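Local coordinates for carboxylase (Deinococcus radiodurans, PDB 5H80), which probably uses ATP and bicarbonate to carboxylate biotin, as the biotin carboxylase domain of a single-chain bacterial carboxylase, at residues 295-303 and 314-322; 434-445 and 460-470. All coordinates share one frame; numbering follows the deposited sequence.

Contact 1. Residues 295-303 and 314-322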
loop_
_atom_site.group_PDB
_atom_site.type_symbol
_atom_site.label_atom_id
_atom_site.label_comp_id
_atom_site.label_asym_id
_atom_site.label_seq_id
_atom_site.Cartn_x
_atom_site.Cartn_y
_atom_site.Cartn_z
ATOM N N LYS A 295 -21.860 -15.926 19.992
ATOM C CA LYS A 295 -22.565 -15.096 19.001
ATOM C C LYS A 295 -21.817 -13.799 18.755
ATOM O O LYS A 295 -22.354 -12.684 18.814
ATOM C CB LYS A 295 -24.016 -14.825 19.494
ATOM C CG LYS A 295 -24.728 -16.145 19.821
ATOM C CD LYS A 295 -24.831 -17.095 18.644
ATOM C CE LYS A 295 -25.576 -16.455 17.490
ATOM N NZ LYS A 295 -25.939 -17.500 16.501
ATOM N N TYR A 296 -20.524 -13.953 18.451
ATOM C CA TYR A 296 -19.655 -12.783 18.453
ATOM C C TYR A 296 -20.080 -11.759 17.429
ATOM O O TYR A 296 -20.528 -12.125 16.406
ATOM C CB TYR A 296 -18.167 -13.205 18.249
ATOM C CG TYR A 296 -17.143 -12.243 18.654
ATOM C CD1 TYR A 296 -16.624 -12.223 19.981
ATOM C CD2 TYR A 296 -16.715 -11.268 17.811
ATOM C CE1 TYR A 296 -15.615 -11.314 20.384
ATOM C CE2 TYR A 296 -15.760 -10.317 18.181
ATOM C CZ TYR A 296 -15.216 -10.265 19.481
ATOM O OH TYR A 296 -14.309 -9.393 19.876
ATOM N N ARG A 297 -19.969 -10.474 17.838
ATOM C CA ARG A 297 -20.173 -9.327 16.974
ATOM C C ARG A 297 -18.956 -8.410 17.054
ATOM O O ARG A 297 -18.364 -8.183 18.104
ATOM C CB ARG A 297 -21.507 -8.577 17.268
ATOM C CG ARG A 297 -21.918 -7.521 16.144
ATOM C CD ARG A 297 -23.210 -6.795 16.475
ATOM N NE ARG A 297 -24.358 -7.672 16.617
ATOM C CZ ARG A 297 -25.380 -7.819 15.773
ATOM N NH1 ARG A 297 -26.364 -8.701 16.093
ATOM N NH2 ARG A 297 -25.457 -7.145 14.597
ATOM N N CYS A 298 -18.527 -7.996 15.834
ATOM C CA CYS A 298 -17.385 -7.084 15.522
ATOM C C CYS A 298 -16.137 -7.948 15.385
ATOM O O CYS A 298 -16.296 -9.057 14.832
ATOM C CB CYS A 298 -17.234 -5.873 16.446
ATOM S SG CYS A 298 -18.709 -4.912 16.588
ATOM N N LEU A 299 -14.963 -7.451 15.763
ATOM C CA LEU A 299 -13.716 -8.141 15.635
ATOM C C LEU A 299 -13.187 -8.732 16.923
ATOM O O LEU A 299 -13.212 -8.055 17.950
ATOM C CB LEU A 299 -12.623 -7.282 14.988
ATOM C CG LEU A 299 -12.787 -6.597 13.634
ATOM C CD1 LEU A 299 -11.559 -5.771 13.231
ATOM C CD2 LEU A 299 -13.183 -7.591 12.550
ATOM N N GLY A 300 -12.399 -9.817 16.825
ATOM C CA GLY A 300 -11.728 -10.359 17.971
ATOM C C GLY A 300 -10.614 -11.268 17.502
ATOM O O GLY A 300 -10.726 -11.690 16.300
ATOM N N THR A 301 -9.611 -11.516 18.324
ATOM C CA THR A 301 -8.505 -12.359 17.955
ATOM C C THR A 301 -8.447 -13.489 19.037
ATOM O O THR A 301 -8.574 -13.160 20.192
ATOM C CB THR A 301 -7.245 -11.610 17.916
ATOM O OG1 THR A 301 -7.336 -10.570 16.920
ATOM C CG2 THR A 301 -5.988 -12.470 17.713
ATOM N N PHE A 302 -8.167 -14.720 18.621
ATOM C CA PHE A 302 -7.931 -15.841 19.469
ATOM C C PHE A 302 -6.454 -16.246 19.293
ATOM O O PHE A 302 -6.022 -16.614 18.159
ATOM C CB PHE A 302 -8.884 -16.926 19.101
ATOM C CG PHE A 302 -10.268 -16.565 19.343
ATOM C CD1 PHE A 302 -10.815 -16.780 20.629
ATOM C CD2 PHE A 302 -11.013 -15.821 18.406
ATOM C CE1 PHE A 302 -12.120 -16.385 20.919
ATOM C CE2 PHE A 302 -12.304 -15.368 18.723
ATOM C CZ PHE A 302 -12.853 -15.691 19.965
ATOM N N GLU A 303 -5.727 -16.171 20.388
ATOM C CA GLU A 303 -4.250 -16.373 20.504
ATOM C C GLU A 303 -3.949 -17.854 20.949
ATOM O O GLU A 303 -4.611 -18.381 21.845
ATOM C CB GLU A 303 -3.510 -15.406 21.361
ATOM C CG GLU A 303 -3.758 -13.989 20.947
ATOM C CD GLU A 303 -2.980 -12.995 21.825
ATOM O OE1 GLU A 303 -2.389 -13.439 22.841
ATOM O OE2 GLU A 303 -2.955 -11.815 21.478
ATOM N N PHE A 314 -4.929 -22.767 23.537
ATOM C CA PHE A 314 -5.614 -21.440 23.658
ATOM C C PHE A 314 -5.061 -20.661 24.833
ATOM O O PHE A 314 -5.070 -21.158 25.983
ATOM C CB PHE A 314 -7.116 -21.669 23.714
ATOM C CG PHE A 314 -7.883 -20.416 24.049
ATOM C CD1 PHE A 314 -7.875 -19.354 23.175
ATOM C CD2 PHE A 314 -8.592 -20.304 25.240
ATOM C CE1 PHE A 314 -8.550 -18.177 23.460
ATOM C CE2 PHE A 314 -9.333 -19.144 25.490
ATOM C CZ PHE A 314 -9.278 -18.074 24.616
ATOM N N ILE A 315 -4.573 -19.447 24.616
ATOM C CA ILE A 315 -3.988 -18.594 25.634
ATOM C C ILE A 315 -4.782 -17.337 25.898
ATOM O O ILE A 315 -4.705 -16.892 27.016
ATOM C CB ILE A 315 -2.489 -18.245 25.506
ATOM C CG1 ILE A 315 -2.077 -17.420 24.264
ATOM C CG2 ILE A 315 -1.643 -19.518 25.598
ATOM C CD1 ILE A 315 -0.654 -16.817 24.306
ATOM N N GLU A 316 -5.446 -16.746 24.884
ATOM C CA GLU A 316 -6.099 -15.420 25.124
ATOM C C GLU A 316 -7.073 -15.166 24.034
ATOM O O GLU A 316 -6.730 -15.402 22.835
ATOM C CB GLU A 316 -5.057 -14.247 25.125
ATOM C CG GLU A 316 -5.505 -12.916 25.706
ATOM C CD GLU A 316 -4.976 -12.599 27.098
ATOM O OE1 GLU A 316 -4.234 -13.455 27.678
ATOM O OE2 GLU A 316 -5.268 -11.444 27.559
ATOM N N ALA A 317 -8.206 -14.575 24.419
ATOM C CA ALA A 317 -9.189 -14.066 23.490
ATOM C C ALA A 317 -9.180 -12.535 23.655
ATOM O O ALA A 317 -9.362 -11.981 24.764
ATOM C CB ALA A 317 -10.532 -14.676 23.694
ATOM N N ASN A 318 -8.753 -11.809 22.618
ATOM C CA ASN A 318 -8.725 -10.351 22.696
ATOM C C ASN A 318 -9.931 -9.826 21.955
ATOM O O ASN A 318 -9.963 -9.829 20.679
ATOM C CB ASN A 318 -7.440 -9.760 22.089
ATOM C CG ASN A 318 -6.178 -10.415 22.609
ATOM O OD1 ASN A 318 -5.333 -10.928 21.847
ATOM N ND2 ASN A 318 -6.014 -10.373 23.844
ATOM N N PRO A 319 -10.915 -9.334 22.697
ATOM C CA PRO A 319 -12.207 -9.030 22.100
ATOM C C PRO A 319 -12.254 -7.610 21.476
ATOM O O PRO A 319 -13.148 -6.785 21.857
ATOM C CB PRO A 319 -13.160 -9.143 23.317
ATOM C CG PRO A 319 -12.335 -8.624 24.429
ATOM C CD PRO A 319 -10.895 -9.065 24.157
ATOM N N ARG A 320 -11.332 -7.325 20.577
ATOM C CA ARG A 320 -11.097 -5.969 20.078
ATOM C C ARG A 320 -10.266 -6.045 18.831
ATOM O O ARG A 320 -9.732 -7.104 18.590
ATOM C CB ARG A 320 -10.364 -5.145 21.142
ATOM C CG ARG A 320 -9.256 -5.917 21.862
ATOM C CD ARG A 320 -8.341 -5.024 22.605
ATOM N NE ARG A 320 -7.220 -5.774 23.231
ATOM C CZ ARG A 320 -6.055 -6.033 22.609
ATOM N NH1 ARG A 320 -5.798 -5.584 21.322
ATOM N NH2 ARG A 320 -5.094 -6.693 23.243
ATOM N N LEU A 321 -10.095 -4.881 18.183
ATOM C CA LEU A 321 -9.038 -4.626 17.221
ATOM C C LEU A 321 -7.688 -4.871 17.861
ATOM O O LEU A 321 -7.496 -4.676 19.073
ATOM C CB LEU A 321 -9.081 -3.218 16.669
ATOM C CG LEU A 321 -8.188 -2.784 15.477
ATOM C CD1 LEU A 321 -8.617 -3.504 14.204
ATOM C CD2 LEU A 321 -8.294 -1.301 15.319
ATOM N N GLN A 322 -6.739 -5.372 17.084
ATOM C CA GLN A 322 -5.333 -5.366 17.548
ATOM C C GLN A 322 -4.338 -4.572 16.717
ATOM O O GLN A 322 -4.598 -4.326 15.482
ATOM C CB GLN A 322 -4.795 -6.783 17.519
ATOM C CG GLN A 322 -5.202 -7.708 18.672
ATOM C CD GLN A 322 -4.770 -9.107 18.454
ATOM O OE1 GLN A 322 -4.567 -9.570 17.313
ATOM N NE2 GLN A 322 -4.511 -9.804 19.558
HETATM O O HOH W 1 -9.221 -8.702 16.415
#

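Contact 2. Residues 434-445 and 460-470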
loop_
_atom_site.group_PDB
_atom_site.type_symbol
_atom_site.label_atom_id
_atom_site.label_comp_id
_atom_site.label_asym_id
_atom_site.label_seq_id
_atom_site.Cartn_x
_atom_site.Cartn_y
_atom_site.Cartn_z
ATOM N N LEU A 434 9.655 -16.673 2.163
ATOM C CA LEU A 434 10.022 -15.764 3.288
ATOM C C LEU A 434 11.289 -14.879 3.197
ATOM O O LEU A 434 11.256 -13.704 3.546
ATOM C CB LEU A 434 9.973 -16.565 4.654
ATOM C CG LEU A 434 10.405 -15.907 5.977
ATOM C CD1 LEU A 434 9.379 -14.891 6.415
ATOM C CD2 LEU A 434 10.522 -16.903 7.156
ATOM N N PRO A 435 12.460 -15.453 2.800
ATOM C CA PRO A 435 13.673 -14.646 2.729
ATOM C C PRO A 435 13.537 -13.354 1.892
ATOM O O PRO A 435 13.952 -12.271 2.324
ATOM C CB PRO A 435 14.684 -15.624 2.175
ATOM C CG PRO A 435 14.235 -16.976 2.622
ATOM C CD PRO A 435 12.767 -16.868 2.459
ATOM N N GLY A 436 12.843 -13.448 0.784
ATOM C CA GLY A 436 12.538 -12.278 -0.075
ATOM C C GLY A 436 11.698 -11.124 0.595
ATOM O O GLY A 436 12.028 -9.903 0.524
ATOM N N LEU A 437 10.764 -11.586 1.456
ATOM C CA LEU A 437 9.972 -10.703 2.275
ATOM C C LEU A 437 10.865 -10.021 3.365
ATOM O O LEU A 437 10.788 -8.818 3.494
ATOM C CB LEU A 437 8.790 -11.465 2.983
ATOM C CG LEU A 437 7.917 -10.545 3.876
ATOM C CD1 LEU A 437 7.198 -9.456 3.118
ATOM C CD2 LEU A 437 6.897 -11.402 4.704
ATOM N N LEU A 438 11.706 -10.773 4.062
ATOM C CA LEU A 438 12.589 -10.196 5.029
ATOM C C LEU A 438 13.581 -9.104 4.466
ATOM O O LEU A 438 13.843 -8.113 5.115
ATOM C CB LEU A 438 13.320 -11.295 5.719
ATOM C CG LEU A 438 12.380 -12.247 6.411
ATOM C CD1 LEU A 438 13.324 -13.356 6.718
ATOM C CD2 LEU A 438 11.746 -11.675 7.692
ATOM N N ARG A 439 14.118 -9.370 3.256
ATOM C CA ARG A 439 15.066 -8.533 2.495
ATOM C C ARG A 439 14.302 -7.238 2.172
ATOM O O ARG A 439 14.810 -6.137 2.448
ATOM C CB ARG A 439 15.572 -9.240 1.187
ATOM C CG ARG A 439 16.599 -10.340 1.369
ATOM C CD ARG A 439 16.679 -11.330 0.171
ATOM N NE ARG A 439 17.497 -12.512 0.532
ATOM C CZ ARG A 439 17.315 -13.753 0.028
ATOM N NH1 ARG A 439 16.361 -13.981 -0.870
ATOM N NH2 ARG A 439 18.109 -14.784 0.424
ATOM N N GLN A 440 13.089 -7.334 1.682
ATOM C CA GLN A 440 12.245 -6.166 1.382
ATOM C C GLN A 440 11.964 -5.325 2.592
ATOM O O GLN A 440 12.019 -4.106 2.555
ATOM C CB GLN A 440 10.975 -6.635 0.749
ATOM C CG GLN A 440 10.088 -5.559 0.152
ATOM C CD GLN A 440 8.792 -6.153 -0.470
ATOM O OE1 GLN A 440 8.819 -7.255 -1.049
ATOM N NE2 GLN A 440 7.666 -5.426 -0.360
ATOM N N ALA A 441 11.641 -6.005 3.703
ATOM C CA ALA A 441 11.393 -5.285 4.939
ATOM C C ALA A 441 12.626 -4.566 5.509
ATOM O O ALA A 441 12.506 -3.374 5.885
ATOM C CB ALA A 441 10.835 -6.191 5.955
ATOM N N ALA A 442 13.814 -5.241 5.430
ATOM C CA ALA A 442 15.058 -4.608 5.844
ATOM C C ALA A 442 15.361 -3.373 4.999
ATOM O O ALA A 442 15.688 -2.296 5.510
ATOM C CB ALA A 442 16.198 -5.603 5.838
ATOM N N THR A 443 15.166 -3.473 3.682
ATOM C CA THR A 443 15.326 -2.291 2.826
ATOM C C THR A 443 14.422 -1.108 3.191
ATOM O O THR A 443 14.882 0.059 3.356
ATOM C CB THR A 443 15.257 -2.693 1.377
ATOM O OG1 THR A 443 16.262 -3.700 1.146
ATOM C CG2 THR A 443 15.386 -1.508 0.509
ATOM N N ALA A 444 13.139 -1.397 3.415
ATOM C CA ALA A 444 12.226 -0.383 3.802
ATOM C C ALA A 444 12.595 0.261 5.133
ATOM O O ALA A 444 12.659 1.491 5.232
ATOM C CB ALA A 444 10.808 -0.972 3.851
ATOM N N LEU A 445 12.969 -0.509 6.141
ATOM C CA LEU A 445 13.462 0.053 7.301
ATOM C C LEU A 445 14.708 0.913 7.172
ATOM O O LEU A 445 14.825 1.951 7.840
ATOM C CB LEU A 445 13.644 -1.007 8.351
ATOM C CG LEU A 445 12.351 -1.573 8.856
ATOM C CD1 LEU A 445 12.815 -2.501 9.984
ATOM C CD2 LEU A 445 11.375 -0.468 9.289
ATOM N N LEU A 460 15.790 -3.988 14.689
ATOM C CA LEU A 460 14.822 -4.548 13.694
ATOM C C LEU A 460 15.572 -5.095 12.517
ATOM O O LEU A 460 15.278 -6.227 12.152
ATOM C CB LEU A 460 13.811 -3.456 13.249
ATOM C CG LEU A 460 12.709 -3.204 14.334
ATOM C CD1 LEU A 460 11.781 -2.034 13.984
ATOM C CD2 LEU A 460 11.910 -4.354 14.873
ATOM N N GLN A 461 16.581 -4.368 12.000
ATOM C CA GLN A 461 17.412 -4.853 10.934
ATOM C C GLN A 461 18.245 -6.078 11.362
ATOM O O GLN A 461 18.307 -7.070 10.589
ATOM C CB GLN A 461 18.189 -3.702 10.293
ATOM C CG GLN A 461 17.302 -2.908 9.331
ATOM C CD GLN A 461 17.830 -1.546 9.053
ATOM O OE1 GLN A 461 17.581 -0.562 9.807
ATOM N NE2 GLN A 461 18.593 -1.455 8.007
ATOM N N ALA A 462 18.747 -6.152 12.598
ATOM C CA ALA A 462 19.493 -7.348 12.973
ATOM C C ALA A 462 18.586 -8.591 12.992
ATOM O O ALA A 462 18.968 -9.744 12.618
ATOM C CB ALA A 462 20.195 -7.159 14.305
ATOM N N LEU A 463 17.338 -8.384 13.466
ATOM C CA LEU A 463 16.292 -9.415 13.498
ATOM C C LEU A 463 16.037 -9.939 12.117
ATOM O O LEU A 463 16.082 -11.142 11.868
ATOM C CB LEU A 463 14.958 -8.950 14.179
ATOM C CG LEU A 463 14.948 -8.723 15.698
ATOM C CD1 LEU A 463 13.619 -8.158 16.110
ATOM C CD2 LEU A 463 15.275 -10.002 16.475
ATOM N N LEU A 464 15.816 -9.029 11.195
ATOM C CA LEU A 464 15.441 -9.423 9.866
ATOM C C LEU A 464 16.518 -10.162 9.046
ATOM O O LEU A 464 16.083 -10.930 8.174
ATOM C CB LEU A 464 14.931 -8.238 9.063
ATOM C CG LEU A 464 13.637 -7.587 9.574
ATOM C CD1 LEU A 464 13.654 -6.202 9.037
ATOM C CD2 LEU A 464 12.369 -8.418 9.217
ATOM N N HIS A 465 17.774 -9.964 9.388
ATOM C CA HIS A 465 18.945 -10.678 8.778
ATOM C C HIS A 465 19.348 -11.948 9.496
ATOM O O HIS A 465 20.205 -12.690 8.968
ATOM C CB HIS A 465 20.134 -9.716 8.726
ATOM C CG HIS A 465 19.969 -8.621 7.729
ATOM N ND1 HIS A 465 19.449 -7.408 8.057
ATOM C CD2 HIS A 465 20.324 -8.538 6.428
ATOM C CE1 HIS A 465 19.477 -6.611 7.011
ATOM N NE2 HIS A 465 20.000 -7.275 6.004
ATOM N N HIS A 466 18.788 -12.232 10.678
ATOM C CA HIS A 466 19.200 -13.381 11.420
ATOM C C HIS A 466 18.702 -14.689 10.729
ATOM O O HIS A 466 17.559 -14.808 10.329
ATOM C CB HIS A 466 18.763 -13.256 12.890
ATOM C CG HIS A 466 19.442 -14.248 13.793
ATOM N ND1 HIS A 466 19.130 -15.587 13.831
ATOM C CD2 HIS A 466 20.421 -14.075 14.705
ATOM C CE1 HIS A 466 19.904 -16.199 14.707
ATOM N NE2 HIS A 466 20.699 -15.289 15.250
ATOM N N PRO A 467 19.621 -15.620 10.479
ATOM C CA PRO A 467 19.282 -16.915 9.918
ATOM C C PRO A 467 18.111 -17.626 10.523
ATOM O O PRO A 467 17.400 -18.393 9.883
ATOM C CB PRO A 467 20.586 -17.726 10.166
ATOM C CG PRO A 467 21.645 -16.752 10.369
ATOM C CD PRO A 467 21.006 -15.504 10.926
ATOM N N ASP A 468 18.032 -17.598 11.868
ATOM C CA ASP A 468 16.957 -18.263 12.474
ATOM C C ASP A 468 15.588 -17.592 12.095
ATOM O O ASP A 468 14.642 -18.279 11.927
ATOM C CB ASP A 468 17.028 -18.299 14.027
ATOM C CG ASP A 468 18.233 -19.063 14.575
ATOM O OD1 ASP A 468 18.898 -19.832 13.843
ATOM O OD2 ASP A 468 18.459 -18.878 15.799
ATOM N N VAL A 469 15.555 -16.286 11.832
ATOM C CA VAL A 469 14.337 -15.662 11.369
ATOM C C VAL A 469 14.084 -16.052 9.851
ATOM O O VAL A 469 12.990 -16.404 9.471
ATOM C CB VAL A 469 14.413 -14.139 11.529
ATOM C CG1 VAL A 469 13.231 -13.427 10.923
ATOM C CG2 VAL A 469 14.431 -13.779 12.978
ATOM N N GLN A 470 15.178 -15.984 9.065
ATOM C CA GLN A 470 15.148 -16.457 7.697
ATOM C C GLN A 470 14.582 -17.898 7.465
ATOM O O GLN A 470 13.803 -18.053 6.524
ATOM C CB GLN A 470 16.518 -16.302 7.124
ATOM C CG GLN A 470 16.979 -14.880 6.962
ATOM C CD GLN A 470 18.454 -14.792 6.672
ATOM O OE1 GLN A 470 19.139 -15.800 6.508
ATOM N NE2 GLN A 470 18.954 -13.593 6.591
#

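Contact 1. Residues 295-303 and 314-322
T301 and N318 form an antiparallel hydrogen-bonded pair. T301 N reaches N318 O at 2.9 Å, and N318 N returns the bond to T301 O at 2.8 Å. Two residues on, E303 N donates to E316 O at 2.8 Å. E303 O takes I315 N at 3.0 Å, so I315 and E316 both face E303 in a classic beta bulge. The side chain of E303 adds a weaker polar contact. Its CG is anti to the carbonyl carbon (chi1 -55°) and the chain beyond is extended, which brings OE2 to within 3.2 Å of Q322 NE2 in a weak hydrogen bond. The two flat groups are 44° apart. OE2 also forms a salt bridge with K265. A leucine here would probably leave K265 without this charge partner and the Q322 amide freer to turn. T301 OG1 and R320 O share one water, which donates to R320 O. The R320 guanidinium turns to E116 for its salt bridge.

The strands form a beta hairpin whose second strand, 312-318, lies at one edge of the four-stranded antiparallel sheet of an ATP-grasp domain. In such domains this sheet flanks the ATP site. The E303 and E316 side chains lie alongside each other on one face, their carboxylate planes 34° apart. By family resemblance they probably match the two metal-binding glutamates of biotin carboxylases.

F302 and A317 lie on the other face as a non-hydrogen-bonded pair, with F302 CE1 3.6 Å from A317 CB. F314 CE1 meets the edge of the F302 ring. Y296 OH donates to L299 O at 2.6 Å from above the carbonyl plane. P319 CA sits at the edge of the same tyrosine ring. L299 and L321 lie alongside each other, their CD1 atoms 3.8 Å apart.

Contact 2. Residues 434-445 and 460-470
Helix 434-445, which carries L438, and helix 460-465, which carries L464, run antiparallel at 163°. Their axes come within 9.3 Å. After H465 the second segment breaks at H466. H466 is the N-cap of the next short helix, and its ND1 accepts from D468 N. This brings Q470 beside P435, with their CA atoms 5.5 Å apart. The two main helices meet through one knob-into-hole contact. They belong to the biotin carboxylase C-terminal domain, and residues of both touch strand 367-374 of its antiparallel sheet.

L464 is the knob. It sits among L438, A441, A442 and L445. With chi1 at -64° the side chain swings beside its own backbone N, and its two methyls part from there. CD1 lies over the helix backbone, 3.7 Å from A442 N, where the small A441 and A442 allow close approach. L464 CD2 meets L438 CD2 at 3.6 Å.

L445 comes across L464 and L460 at about a right angle. Its CD1 touches L460 CB at 3.5 Å. At the other end, L438 reaches the short helix. Its CD1 packs on Q470 CA, while its CD2 faces V469 CG1. L434 CD2 lies against the carbonyl oxygens of V469 and Q470. No hydrogen bond crosses between the segments; the contact is van der Waals, mostly between apolar side chains.

H465 lies at the solvent-exposed border, stacked with Y493. Its ND1 donates to Q461 O at 2.8 Å, with the acceptor in the ring plane. This bond fixes the ring rotation and leaves CE1 3.6 Å from A442 CB.

From the N terminus, the chain reaches contact 1 first. Residues 295-303 and 314-322 enclose ten residues, the ends of the two strands and the turn between them. This adds the strand 312-318 to the edge of the sheet that also holds strands 236-245 and 249-256. The chain then passes through helices 325-332 and 336-344 and strand 367-374. Contact 2 follows, closing a loop of 14 residues that includes strand 449-451. It ties helix 434-446 to helices 457-465 and 467-471 beside the sheet of strands 367-374 and 421-429. The contacts are in series and neither nest nor cross. The centres of contact 1 and contact 2 are about 29 Å apart.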